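Local coordinates for protein YchN (PDB 1JX7), which is of unknown function but assembles into a homohexamer, a dimer of trimers, and belongs to the DsrE/DsrF-like family, whose relatives include proteins of sulfur transfer, at residues Lys3-Ala8 against Asp112-Phe117; Gly10-Ser15 against Ala45-Leu50; Arg38-Ser43 against Val102-Trp107; Val75-Thr80 against Asp94-Gly99. One frame throughout, in Å; residues are numbered along the deposited sequence.

Contact 1 (Lys3-Ala8 against Asp112-Phe117); sequences KIVIVA and DKVLTF
Leu-115 reaches across to the two isoleucines on its own face of the sheet, with CD2 lying 3.8 Å from Ile-4 CG2 and 3.9 Å from Ile-6 CG1. With CG turned to the side of its backbone N (chi1 -68°), the side chain leans back toward the start of the strand, and its branch bridges two neighbours instead of facing one. Leu-115 also packs on Val-114 of the second subunit. On the other face Val-7 stands beside Thr-116, both side chains pointing the same way, and Val-7 CG2 touches Thr-116 CG2 at 3.9 Å and Val-114 CG1 at 4.1 Å. That leaves Thr-116 OG1 for Thr-116 O of the third subunit. The backbone of Val-7 is gripped twice: its N bonds to Leu-115 O at 2.8 Å, while its O accepts Phe-117 N at 3.0 Å, the donor standing above the carbonyl plane. Phe-117 is the C-terminal residue. Its CB comes close to Val-7 O, its side chain packs on Ser-21 and Leu-24 of helix 17-31, and the residue also meets Met-42 of the second subunit. At the far end, Asp-112 closes the ladder with its side chain, OD2 taking Lys-3 N at 2.9 Å from above the carboxylate plane. The strand axes run 4.7 Å apart at 17°. Regular parallel pairing of this kind, with the last strand of the chain laid against the first, belongs to a parallel alpha/beta sheet in which strand 113-116 is the edge strand within the subunit and packs against the second and third subunits.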
loop_
_atom_site.group_PDB
_atom_site.type_symbol
_atom_site.label_atom_id
_atom_site.label_comp_id
_atom_site.label_asym_id
_atom_site.label_seq_id
_atom_site.Cartn_x
_atom_site.Cartn_y
_atom_site.Cartn_z
ATOM N N LYS A 3 -10.789 27.452 -7.958
ATOM C CA LYS A 3 -11.140 26.115 -8.403
ATOM C C LYS A 3 -10.200 25.081 -7.803
ATOM O O LYS A 3 -8.981 25.110 -8.031
ATOM C CB LYS A 3 -11.109 26.026 -9.930
ATOM C CG LYS A 3 -12.171 26.877 -10.602
ATOM C CD LYS A 3 -12.379 26.504 -12.070
ATOM C CE LYS A 3 -12.965 25.103 -12.212
ATOM N NZ LYS A 3 -13.353 24.762 -13.610
ATOM N N ILE A 4 -10.764 24.170 -7.031
ATOM C CA ILE A 4 -9.986 23.118 -6.400
ATOM C C ILE A 4 -10.473 21.744 -6.821
ATOM O O ILE A 4 -11.647 21.406 -6.655
ATOM C CB ILE A 4 -10.063 23.210 -4.869
ATOM C CG1 ILE A 4 -9.292 24.433 -4.382
ATOM C CG2 ILE A 4 -9.534 21.932 -4.250
ATOM C CD1 ILE A 4 -9.453 24.676 -2.895
ATOM N N VAL A 5 -9.564 20.946 -7.385
ATOM C CA VAL A 5 -9.901 19.603 -7.812
ATOM C C VAL A 5 -9.264 18.637 -6.824
ATOM O O VAL A 5 -8.119 18.825 -6.392
ATOM C CB VAL A 5 -9.357 19.291 -9.224
ATOM C CG1 VAL A 5 -9.621 17.842 -9.580
ATOM C CG2 VAL A 5 -10.004 20.206 -10.242
ATOM N N ILE A 6 -10.022 17.609 -6.445
ATOM C CA ILE A 6 -9.520 16.598 -5.528
ATOM C C ILE A 6 -9.611 15.251 -6.222
ATOM O O ILE A 6 -10.656 14.875 -6.741
ATOM C CB ILE A 6 -10.352 16.543 -4.225
ATOM C CG1 ILE A 6 -9.910 17.662 -3.277
ATOM C CG2 ILE A 6 -10.206 15.164 -3.562
ATOM C CD1 ILE A 6 -10.518 17.578 -1.878
ATOM N N VAL A 7 -8.511 14.518 -6.252
ATOM C CA VAL A 7 -8.533 13.209 -6.876
ATOM C C VAL A 7 -8.331 12.168 -5.778
ATOM O O VAL A 7 -7.784 12.472 -4.717
ATOM C CB VAL A 7 -7.433 13.078 -7.944
ATOM C CG1 VAL A 7 -7.781 11.951 -8.895
ATOM C CG2 VAL A 7 -7.300 14.378 -8.719
ATOM N N ALA A 8 -8.801 10.955 -6.021
ATOM C CA ALA A 8 -8.674 9.885 -5.050
ATOM C C ALA A 8 -8.503 8.533 -5.742
ATOM O O ALA A 8 -9.200 8.223 -6.717
ATOM C CB ALA A 8 -9.889 9.868 -4.148
ATOM N N ASP A 112 -6.847 26.034 -10.035
ATOM C CA ASP A 112 -5.745 26.697 -9.363
ATOM C C ASP A 112 -4.992 25.646 -8.563
ATOM O O ASP A 112 -3.759 25.650 -8.512
ATOM C CB ASP A 112 -6.267 27.786 -8.421
ATOM C CG ASP A 112 -7.299 28.689 -9.075
ATOM O OD1 ASP A 112 -7.044 29.183 -10.198
ATOM O OD2 ASP A 112 -8.366 28.903 -8.461
ATOM N N LYS A 113 -5.732 24.741 -7.940
ATOM C CA LYS A 113 -5.113 23.684 -7.151
ATOM C C LYS A 113 -5.689 22.300 -7.395
ATOM O O LYS A 113 -6.874 22.123 -7.706
ATOM C CB LYS A 113 -5.203 24.014 -5.657
ATOM C CG LYS A 113 -3.952 24.647 -5.088
ATOM C CD LYS A 113 -4.234 25.303 -3.761
ATOM C CE LYS A 113 -5.114 26.518 -3.953
ATOM N NZ LYS A 113 -5.310 27.249 -2.669
ATOM N N VAL A 114 -4.827 21.302 -7.260
ATOM C CA VAL A 114 -5.254 19.924 -7.443
ATOM C C VAL A 114 -4.638 19.050 -6.358
ATOM O O VAL A 114 -3.433 18.795 -6.343
ATOM C CB VAL A 114 -4.844 19.392 -8.835
ATOM C CG1 VAL A 114 -5.301 17.963 -8.990
ATOM C CG2 VAL A 114 -5.474 20.258 -9.924
ATOM N N LEU A 115 -5.489 18.622 -5.430
ATOM C CA LEU A 115 -5.060 17.764 -4.342
ATOM C C LEU A 115 -5.270 16.321 -4.808
ATOM O O LEU A 115 -6.366 15.951 -5.224
ATOM C CB LEU A 115 -5.897 18.062 -3.090
ATOM C CG LEU A 115 -5.721 19.415 -2.378
ATOM C CD1 LEU A 115 -4.929 20.391 -3.220
ATOM C CD2 LEU A 115 -7.086 19.999 -2.054
ATOM N N THR A 116 -4.211 15.522 -4.755
ATOM C CA THR A 116 -4.304 14.130 -5.184
ATOM C C THR A 116 -4.012 13.179 -4.037
ATOM O O THR A 116 -2.853 12.928 -3.718
ATOM C CB THR A 116 -3.313 13.849 -6.303
ATOM O OG1 THR A 116 -1.991 14.165 -5.844
ATOM C CG2 THR A 116 -3.643 14.690 -7.531
ATOM N N PHE A 117 -5.068 12.652 -3.426
ATOM C CA PHE A 117 -4.952 11.716 -2.309
ATOM C C PHE A 117 -4.989 10.259 -2.762
ATOM O O PHE A 117 -3.956 9.575 -2.627
ATOM C CB PHE A 117 -6.084 11.939 -1.315
ATOM C CG PHE A 117 -5.878 13.101 -0.400
ATOM C CD1 PHE A 117 -4.886 13.059 0.572
ATOM C CD2 PHE A 117 -6.670 14.236 -0.509
ATOM C CE1 PHE A 117 -4.685 14.138 1.428
ATOM C CE2 PHE A 117 -6.481 15.318 0.341
ATOM C CZ PHE A 117 -5.482 15.267 1.314
ATOM O OXT PHE A 117 -6.057 9.816 -3.240
#

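Contact 2 (Gly10-Ser15 against Ala45-Leu50); sequences GAPYGS and AVTAGL
Pro-12 presents its ring to the short 3-10 segment 45-49, with CG directed at the methyl of Ala-48 and CD at the hydroxyl of Thr-47. The proline and threonine side chains run slantwise to one another, and Pro-12 CD lies 3.3 Å from Thr-47 OG1. With chi1 at 62°, that hydroxyl sits between its own backbone N and carbonyl carbon, on the proline side, where it also makes a weak hydrogen bond to Asp-44 O. The approach of Pro-12 to Ala-48 is modelled too tightly for its exact spacing to be trusted. The two segments are loops that follow the neighbouring parallel strands 3-8 and 36-41, so they meet beyond the C-terminal edge of an alpha/beta sheet. No hydrogen bond joins them; each is braced internally. Ser-15 OG turns back to Ala-11 O at 2.7 Å, and Gly-14 N bonds to Pro-12 O, bonds which hold the first loop in a tight turn. In the second, Leu-50 N bonds to Thr-47 O at 3.0 Å. Leu-18 and Ile-61 pack on both Pro-12 and Ala-48, burying the seam from helices 17-31 and 61-70, and Thr-47 meets Thr-47 of the fourth subunit.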
loop_
_atom_site.group_PDB
_atom_site.type_symbol
_atom_site.label_atom_id
_atom_site.label_comp_id
_atom_site.label_asym_id
_atom_site.label_seq_id
_atom_site.Cartn_x
_atom_site.Cartn_y
_atom_site.Cartn_z
ATOM N N GLY A 10 -7.718 5.656 -3.504
ATOM C CA GLY A 10 -8.020 4.678 -2.477
ATOM C C GLY A 10 -9.372 3.970 -2.413
ATOM O O GLY A 10 -10.423 4.575 -2.629
ATOM N N ALA A 11 -9.327 2.683 -2.095
ATOM C CA ALA A 11 -10.543 1.883 -1.957
ATOM C C ALA A 11 -11.223 2.298 -0.660
ATOM O O ALA A 11 -10.554 2.494 0.360
ATOM C CB ALA A 11 -10.203 0.390 -1.913
ATOM N N PRO A 12 -12.551 2.442 -0.685
ATOM C CA PRO A 12 -13.285 2.840 0.522
ATOM C C PRO A 12 -13.022 1.887 1.678
ATOM O O PRO A 12 -12.844 0.689 1.465
ATOM C CB PRO A 12 -14.751 2.773 0.076
ATOM C CG PRO A 12 -14.677 3.004 -1.391
ATOM C CD PRO A 12 -13.465 2.243 -1.823
ATOM N N TYR A 13 -12.980 2.398 2.896
ATOM C CA TYR A 13 -12.825 1.599 4.113
ATOM C C TYR A 13 -11.587 0.743 4.313
ATOM O O TYR A 13 -11.183 0.512 5.446
ATOM C CB TYR A 13 -13.993 0.646 4.223
ATOM C CG TYR A 13 -15.302 1.342 4.219
ATOM C CD1 TYR A 13 -15.720 2.082 5.319
ATOM C CD2 TYR A 13 -16.148 1.284 3.105
ATOM C CE1 TYR A 13 -16.941 2.769 5.319
ATOM C CE2 TYR A 13 -17.369 1.966 3.091
ATOM C CZ TYR A 13 -17.760 2.711 4.201
ATOM O OH TYR A 13 -18.965 3.370 4.184
ATOM N N GLY A 14 -11.013 0.284 3.231
ATOM C CA GLY A 14 -9.849 -0.557 3.353
ATOM C C GLY A 14 -8.666 0.352 3.629
ATOM O O GLY A 14 -7.775 0.007 4.403
ATOM N N SER A 15 -8.693 1.481 2.982
ATOM C CA SER A 15 -7.646 2.485 3.132
ATOM C C SER A 15 -8.118 3.575 4.074
ATOM O O SER A 15 -9.183 3.480 4.683
ATOM C CB SER A 15 -7.294 3.106 1.766
ATOM O OG SER A 15 -8.371 3.872 1.215
ATOM N N ALA A 45 -11.063 3.900 -5.660
ATOM C CA ALA A 45 -11.991 4.812 -4.981
ATOM C C ALA A 45 -13.344 4.865 -5.677
ATOM O O ALA A 45 -14.272 5.509 -5.207
ATOM C CB ALA A 45 -11.381 6.245 -4.910
ATOM N N VAL A 46 -13.453 4.161 -6.794
ATOM C CA VAL A 46 -14.658 4.161 -7.594
ATOM C C VAL A 46 -15.821 3.349 -7.045
ATOM O O VAL A 46 -16.981 3.645 -7.330
ATOM C CB VAL A 46 -14.315 3.702 -9.036
ATOM C CG1 VAL A 46 -15.535 3.166 -9.731
ATOM C CG2 VAL A 46 -13.750 4.885 -9.811
ATOM N N THR A 47 -15.517 2.311 -6.255
ATOM C CA THR A 47 -16.575 1.490 -5.679
ATOM C C THR A 47 -17.283 2.287 -4.590
ATOM O O THR A 47 -18.399 1.942 -4.188
ATOM C CB THR A 47 -16.008 0.149 -5.095
ATOM O OG1 THR A 47 -15.080 0.419 -4.040
ATOM C CG2 THR A 47 -15.294 -0.644 -6.162
ATOM N N ALA A 48 -16.637 3.366 -4.143
ATOM C CA ALA A 48 -17.190 4.258 -3.121
ATOM C C ALA A 48 -18.517 4.894 -3.561
ATOM O O ALA A 48 -19.266 5.456 -2.751
ATOM C CB ALA A 48 -16.188 5.342 -2.810
ATOM N N GLY A 49 -18.802 4.808 -4.859
ATOM C CA GLY A 49 -20.025 5.386 -5.363
ATOM C C GLY A 49 -21.246 4.484 -5.252
ATOM O O GLY A 49 -22.354 4.910 -5.586
ATOM N N LEU A 50 -21.069 3.252 -4.786
ATOM C CA LEU A 50 -22.220 2.365 -4.678
ATOM C C LEU A 50 -23.169 2.821 -3.601
ATOM O O LEU A 50 -22.764 3.438 -2.621
ATOM C CB LEU A 50 -21.784 0.931 -4.404
ATOM C CG LEU A 50 -21.102 0.248 -5.587
ATOM C CD1 LEU A 50 -20.704 -1.154 -5.186
ATOM C CD2 LEU A 50 -22.024 0.233 -6.785
#

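Contact 3 (Arg38-Ser43 against Val102-Trp107); sequences RLFLMS and VELAQW
Strand 38-41 and helix 102-107 run at 141° with their axes 10.1 Å apart, a gap filled by Arg-38 and Phe-40 from the strand and by Leu-104 and Trp-107 from the helix. The indole of Trp-107 lies beneath the extended Arg-38 side chain: CD sits over the middle of the ring system, 3.5 Å from the centroid of the five-membered ring. Further out, Arg-38 CZ stands 4.6 Å from that centroid in a cation-pi contact. The guanidinium does not stack flat but is tilted 70° to the ring, and its NH1 forms a salt bridge with Asp-36. Glu-103 CG covers the opposite face of the indole toward its rim, while Leu-39 O approaches the ring edge, 3.8 Å from Trp-107 CZ3. The helix belongs to the long crossover that carries the chain from edge strand 96-99 to the other edge strand, 113-116, and here it lies across the middle of the parallel sheet. Replacing Trp-107 by an alanine would probably open a gap under Arg-38 and leave its aliphatic stem free to turn, with the cation-pi contact gone. Two residues along, on the same side of the strand, Phe-40 sets out toward the helix, with CG anti to the backbone N (chi1 -166°), and offers one ring face to Leu-104 CG, 3.7 Å from the ring centroid; Trp-107 CZ3 comes to the ring edge. Leu-104 CD1 then passes to selenomethionine Met-42, meeting its SE at 3.7 Å with the two chains at about a right angle.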
loop_
_atom_site.group_PDB
_atom_site.type_symbol
_atom_site.label_atom_id
_atom_site.label_comp_id
_atom_site.label_asym_id
_atom_site.label_seq_id
_atom_site.Cartn_x
_atom_site.Cartn_y
_atom_site.Cartn_z
ATOM N N ARG A 38 -14.399 20.227 -6.968
ATOM C CA ARG A 38 -14.704 19.105 -7.849
ATOM C C ARG A 38 -13.943 17.892 -7.333
ATOM O O ARG A 38 -12.761 17.996 -6.977
ATOM C CB ARG A 38 -14.268 19.411 -9.273
ATOM C CG ARG A 38 -15.085 20.463 -10.002
ATOM C CD ARG A 38 -14.447 20.679 -11.352
ATOM N NE ARG A 38 -15.388 21.097 -12.377
ATOM C CZ ARG A 38 -15.827 22.340 -12.534
ATOM N NH1 ARG A 38 -15.407 23.293 -11.717
ATOM N NH2 ARG A 38 -16.674 22.623 -13.513
ATOM N N LEU A 39 -14.620 16.748 -7.310
ATOM C CA LEU A 39 -14.054 15.490 -6.826
ATOM C C LEU A 39 -14.011 14.431 -7.905
ATOM O O LEU A 39 -15.035 14.080 -8.478
ATOM C CB LEU A 39 -14.902 14.955 -5.664
ATOM C CG LEU A 39 -14.299 14.707 -4.275
ATOM C CD1 LEU A 39 -13.257 13.594 -4.355
ATOM C CD2 LEU A 39 -13.696 16.005 -3.739
ATOM N N PHE A 40 -12.829 13.908 -8.172
ATOM C CA PHE A 40 -12.699 12.864 -9.166
ATOM C C PHE A 40 -12.229 11.619 -8.441
ATOM O O PHE A 40 -11.399 11.717 -7.541
ATOM C CB PHE A 40 -11.684 13.275 -10.238
ATOM C CG PHE A 40 -11.738 12.411 -11.468
ATOM C CD1 PHE A 40 -11.014 11.223 -11.531
ATOM C CD2 PHE A 40 -12.572 12.752 -12.525
ATOM C CE1 PHE A 40 -11.123 10.379 -12.629
ATOM C CE2 PHE A 40 -12.685 11.919 -13.630
ATOM C CZ PHE A 40 -11.960 10.728 -13.687
ATOM N N LEU A 41 -12.757 10.461 -8.807
ATOM C CA LEU A 41 -12.331 9.219 -8.169
ATOM C C LEU A 41 -11.854 8.233 -9.225
ATOM O O LEU A 41 -12.619 7.847 -10.108
ATOM C CB LEU A 41 -13.481 8.594 -7.376
ATOM C CG LEU A 41 -14.175 9.483 -6.338
ATOM C CD1 LEU A 41 -15.182 8.653 -5.544
ATOM C CD2 LEU A 41 -13.136 10.115 -5.425
HETATM N N MSE A 42 -10.584 7.832 -9.121
HETATM C CA MSE A 42 -9.988 6.886 -10.061
HETATM C C MSE A 42 -9.857 5.501 -9.440
HETATM O O MSE A 42 -10.160 5.296 -8.272
HETATM C CB MSE A 42 -8.598 7.368 -10.508
HETATM C CG MSE A 42 -8.597 8.668 -11.296
HETATM SE SE MSE A 42 -7.006 9.051 -12.011
HETATM C CE MSE A 42 -6.014 9.236 -10.539
ATOM N N SER A 43 -9.394 4.555 -10.257
ATOM C CA SER A 43 -9.166 3.207 -9.837
ATOM C C SER A 43 -10.098 2.695 -8.745
ATOM O O SER A 43 -11.318 2.814 -8.880
ATOM C CB SER A 43 -7.728 3.029 -9.389
ATOM O OG SER A 43 -7.467 3.796 -8.229
ATOM N N VAL A 102 -10.467 12.181 -19.847
ATOM C CA VAL A 102 -10.452 13.405 -20.639
ATOM C C VAL A 102 -10.945 14.564 -19.795
ATOM O O VAL A 102 -10.447 15.671 -19.917
ATOM C CB VAL A 102 -11.356 13.267 -21.907
ATOM C CG1 VAL A 102 -11.627 14.643 -22.527
ATOM C CG2 VAL A 102 -10.691 12.372 -22.924
ATOM N N GLU A 103 -11.928 14.302 -18.946
ATOM C CA GLU A 103 -12.490 15.331 -18.078
ATOM C C GLU A 103 -11.506 15.688 -16.971
ATOM O O GLU A 103 -11.259 16.870 -16.709
ATOM C CB GLU A 103 -13.819 14.862 -17.481
ATOM C CG GLU A 103 -14.494 15.886 -16.583
ATOM C CD GLU A 103 -15.870 15.443 -16.118
ATOM O OE1 GLU A 103 -16.022 14.260 -15.733
ATOM O OE2 GLU A 103 -16.804 16.275 -16.125
ATOM N N LEU A 104 -10.935 14.678 -16.319
ATOM C CA LEU A 104 -9.972 14.923 -15.254
ATOM C C LEU A 104 -8.874 15.770 -15.873
ATOM O O LEU A 104 -8.437 16.767 -15.294
ATOM C CB LEU A 104 -9.373 13.621 -14.744
ATOM C CG LEU A 104 -8.857 13.616 -13.302
ATOM C CD1 LEU A 104 -7.837 12.506 -13.192
ATOM C CD2 LEU A 104 -8.218 14.951 -12.915
ATOM N N ALA A 105 -8.434 15.348 -17.053
ATOM C CA ALA A 105 -7.411 16.055 -17.808
ATOM C C ALA A 105 -8.158 17.174 -18.493
ATOM O O ALA A 105 -8.456 17.097 -19.680
ATOM C CB ALA A 105 -6.792 15.135 -18.838
ATOM N N GLN A 106 -8.473 18.210 -17.725
ATOM C CA GLN A 106 -9.217 19.366 -18.206
ATOM C C GLN A 106 -9.512 20.141 -16.933
ATOM O O GLN A 106 -9.221 21.325 -16.826
ATOM C CB GLN A 106 -10.518 18.915 -18.869
ATOM C CG GLN A 106 -11.375 20.048 -19.406
ATOM C CD GLN A 106 -12.751 19.577 -19.849
ATOM O OE1 GLN A 106 -12.876 18.746 -20.755
ATOM N NE2 GLN A 106 -13.798 20.097 -19.204
ATOM N N TRP A 107 -10.101 19.435 -15.967
ATOM C CA TRP A 107 -10.379 20.016 -14.663
ATOM C C TRP A 107 -9.016 20.440 -14.115
ATOM O O TRP A 107 -8.880 21.498 -13.499
ATOM C CB TRP A 107 -10.959 18.963 -13.736
ATOM C CG TRP A 107 -12.428 18.756 -13.850
ATOM C CD1 TRP A 107 -13.263 19.257 -14.802
ATOM C CD2 TRP A 107 -13.238 17.964 -12.974
ATOM N NE1 TRP A 107 -14.542 18.813 -14.587
ATOM C CE2 TRP A 107 -14.555 18.006 -13.476
ATOM C CE3 TRP A 107 -12.975 17.195 -11.837
ATOM C CZ2 TRP A 107 -15.612 17.337 -12.861
ATOM C CZ3 TRP A 107 -14.025 16.515 -11.223
ATOM C CH2 TRP A 107 -15.326 16.591 -11.747
#

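Contact 4 (Val75-Thr80 against Asp94-Gly99)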
loop_
_atom_site.group_PDB
_atom_site.type_symbol
_atom_site.label_atom_id
_atom_site.label_comp_id
_atom_site.label_asym_id
_atom_site.label_seq_id
_atom_site.Cartn_x
_atom_site.Cartn_y
_atom_site.Cartn_z
ATOM N N VAL A 75 -19.065 15.083 -8.272
ATOM C CA VAL A 75 -18.321 13.882 -7.918
ATOM C C VAL A 75 -18.339 12.954 -9.123
ATOM O O VAL A 75 -19.372 12.380 -9.460
ATOM C CB VAL A 75 -18.989 13.172 -6.706
ATOM C CG1 VAL A 75 -18.404 11.778 -6.514
ATOM C CG2 VAL A 75 -18.802 14.018 -5.450
ATOM N N LYS A 76 -17.190 12.813 -9.775
ATOM C CA LYS A 76 -17.106 11.959 -10.956
ATOM C C LYS A 76 -16.327 10.665 -10.757
ATOM O O LYS A 76 -15.247 10.660 -10.143
ATOM C CB LYS A 76 -16.492 12.758 -12.118
ATOM C CG LYS A 76 -17.416 13.821 -12.706
ATOM C CD LYS A 76 -18.613 13.164 -13.376
ATOM C CE LYS A 76 -19.482 14.167 -14.111
ATOM N NZ LYS A 76 -20.575 13.489 -14.891
ATOM N N LEU A 77 -16.874 9.574 -11.259
ATOM C CA LEU A 77 -16.225 8.268 -11.174
ATOM C C LEU A 77 -15.649 7.980 -12.566
ATOM O O LEU A 77 -16.338 8.148 -13.570
ATOM C CB LEU A 77 -17.230 7.178 -10.803
ATOM C CG LEU A 77 -18.143 7.364 -9.593
ATOM C CD1 LEU A 77 -18.958 6.101 -9.396
ATOM C CD2 LEU A 77 -17.343 7.651 -8.348
ATOM N N CYS A 78 -14.388 7.543 -12.623
ATOM C CA CYS A 78 -13.739 7.258 -13.898
ATOM C C CYS A 78 -14.384 6.110 -14.657
ATOM O O CYS A 78 -14.518 4.995 -14.145
ATOM C CB CYS A 78 -12.258 6.959 -13.681
ATOM S SG CYS A 78 -11.298 6.990 -15.207
ATOM N N LYS A 79 -14.766 6.396 -15.901
ATOM C CA LYS A 79 -15.416 5.440 -16.791
ATOM C C LYS A 79 -14.684 4.091 -16.937
ATOM O O LYS A 79 -15.255 3.032 -16.690
ATOM C CB LYS A 79 -15.577 6.092 -18.157
ATOM C CG LYS A 79 -16.279 5.247 -19.182
ATOM C CD LYS A 79 -17.722 5.037 -18.814
ATOM C CE LYS A 79 -18.496 4.660 -20.052
ATOM N NZ LYS A 79 -18.155 5.651 -21.110
ATOM N N THR A 80 -13.418 4.137 -17.348
ATOM C CA THR A 80 -12.679 2.897 -17.531
ATOM C C THR A 80 -12.593 2.099 -16.240
ATOM O O THR A 80 -12.658 0.873 -16.265
ATOM C CB THR A 80 -11.247 3.158 -18.058
ATOM O OG1 THR A 80 -10.638 4.218 -17.322
ATOM C CG2 THR A 80 -11.299 3.516 -19.532
ATOM N N ASP A 94 -26.730 9.430 -5.203
ATOM C CA ASP A 94 -27.227 10.570 -5.968
ATOM C C ASP A 94 -26.254 11.327 -6.866
ATOM O O ASP A 94 -25.921 10.866 -7.957
ATOM C CB ASP A 94 -27.931 11.558 -5.038
ATOM C CG ASP A 94 -29.272 11.036 -4.558
ATOM O OD1 ASP A 94 -30.028 10.492 -5.392
ATOM O OD2 ASP A 94 -29.578 11.177 -3.351
ATOM N N GLY A 95 -25.806 12.494 -6.420
ATOM C CA GLY A 95 -24.910 13.295 -7.236
ATOM C C GLY A 95 -23.724 12.607 -7.886
ATOM O O GLY A 95 -23.101 13.168 -8.779
ATOM N N VAL A 96 -23.389 11.395 -7.443
ATOM C CA VAL A 96 -22.260 10.679 -7.998
ATOM C C VAL A 96 -22.480 10.335 -9.466
ATOM O O VAL A 96 -23.557 9.889 -9.839
ATOM C CB VAL A 96 -22.009 9.391 -7.195
ATOM C CG1 VAL A 96 -21.009 8.491 -7.929
ATOM C CG2 VAL A 96 -21.486 9.757 -5.813
ATOM N N GLU A 97 -21.468 10.549 -10.301
ATOM C CA GLU A 97 -21.581 10.247 -11.726
ATOM C C GLU A 97 -20.318 9.675 -12.365
ATOM O O GLU A 97 -19.227 9.747 -11.806
ATOM C CB GLU A 97 -22.031 11.481 -12.494
ATOM C CG GLU A 97 -23.483 11.806 -12.265
ATOM C CD GLU A 97 -23.896 13.096 -12.921
ATOM O OE1 GLU A 97 -23.666 13.221 -14.142
ATOM O OE2 GLU A 97 -24.446 13.981 -12.223
ATOM N N ILE A 98 -20.489 9.112 -13.561
ATOM C CA ILE A 98 -19.401 8.492 -14.303
ATOM C C ILE A 98 -18.737 9.442 -15.285
ATOM O O ILE A 98 -19.328 9.806 -16.296
ATOM C CB ILE A 98 -19.924 7.256 -15.055
ATOM C CG1 ILE A 98 -20.386 6.210 -14.034
ATOM C CG2 ILE A 98 -18.858 6.699 -15.958
ATOM C CD1 ILE A 98 -20.991 4.973 -14.637
ATOM N N GLY A 99 -17.501 9.839 -14.995
ATOM C CA GLY A 99 -16.791 10.755 -15.875
ATOM C C GLY A 99 -15.669 10.095 -16.651
ATOM O O GLY A 99 -15.521 8.866 -16.632
#
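The strands of a beta-alpha-beta unit, 75-78 and 96-99, lie side by side here, joined through helix 79-84, and their touching residues pair Lys-76 with Glu-97 and Leu-77 with Ile-98. They are parallel but strongly twisted, the axes at 44°. Glu-97 N bonds to Val-75 O at 2.9 Å, nearly in line with the carbonyl; the ladder continues through Leu-77 N to Glu-97 O and Gly-99 N to Leu-77 O, both modelled too short for their lengths to carry weight. Lys-76 bends at chi2 (-66°), which folds its chain over the neighbouring strand: CD passes 3.9 Å from Gly-99 N, and NZ forms a salt bridge with Glu-97 OE1 at 3.2 Å, coming from above the carboxylate plane. The same side chain packs on Trp-107 and Glu-103 of helix 101-107. A leucine in place of Lys-76 would probably leave the Glu-97 carboxylate without its positive mate. On the other face of the sheet, Val-96 wedges between two residues, its CG1 touching Leu-77 CD1 at 3.5 Å and its CG2 Val-75 CG1 at 3.8 Å. Where the first strand gives way to the helix, Cys-78 takes the N-cap position; with Cys-81 it fits a CxxC pattern at a helix start, though no redox role is established. Gly-99 O receives Lys-79 N at 2.7 Å, tying the first turn of the helix to the edge strand, and Lys-79 CD lies against Ile-98 CG2 at 3.5 Å.

Contacts 1 and 4 are the two ends of one parallel sheet, each pairing an edge strand with its inner neighbour, yet they differ: contact 1 is buried and chiefly aliphatic, with two other subunits packed against it, whereas contact 4 is partly exposed and carries a salt bridge. Contact 3 lies between them, about 9 Å from each by centres, and adds aromatic and cation-pi chemistry where a helix covers the sheet. Strand 36-41 links it to both, bonding to strands 3-8 and 75-78. Contact 2 is also buried but joins loops beyond the strand ends, without a hydrogen bond between its segments, and faces the fourth subunit.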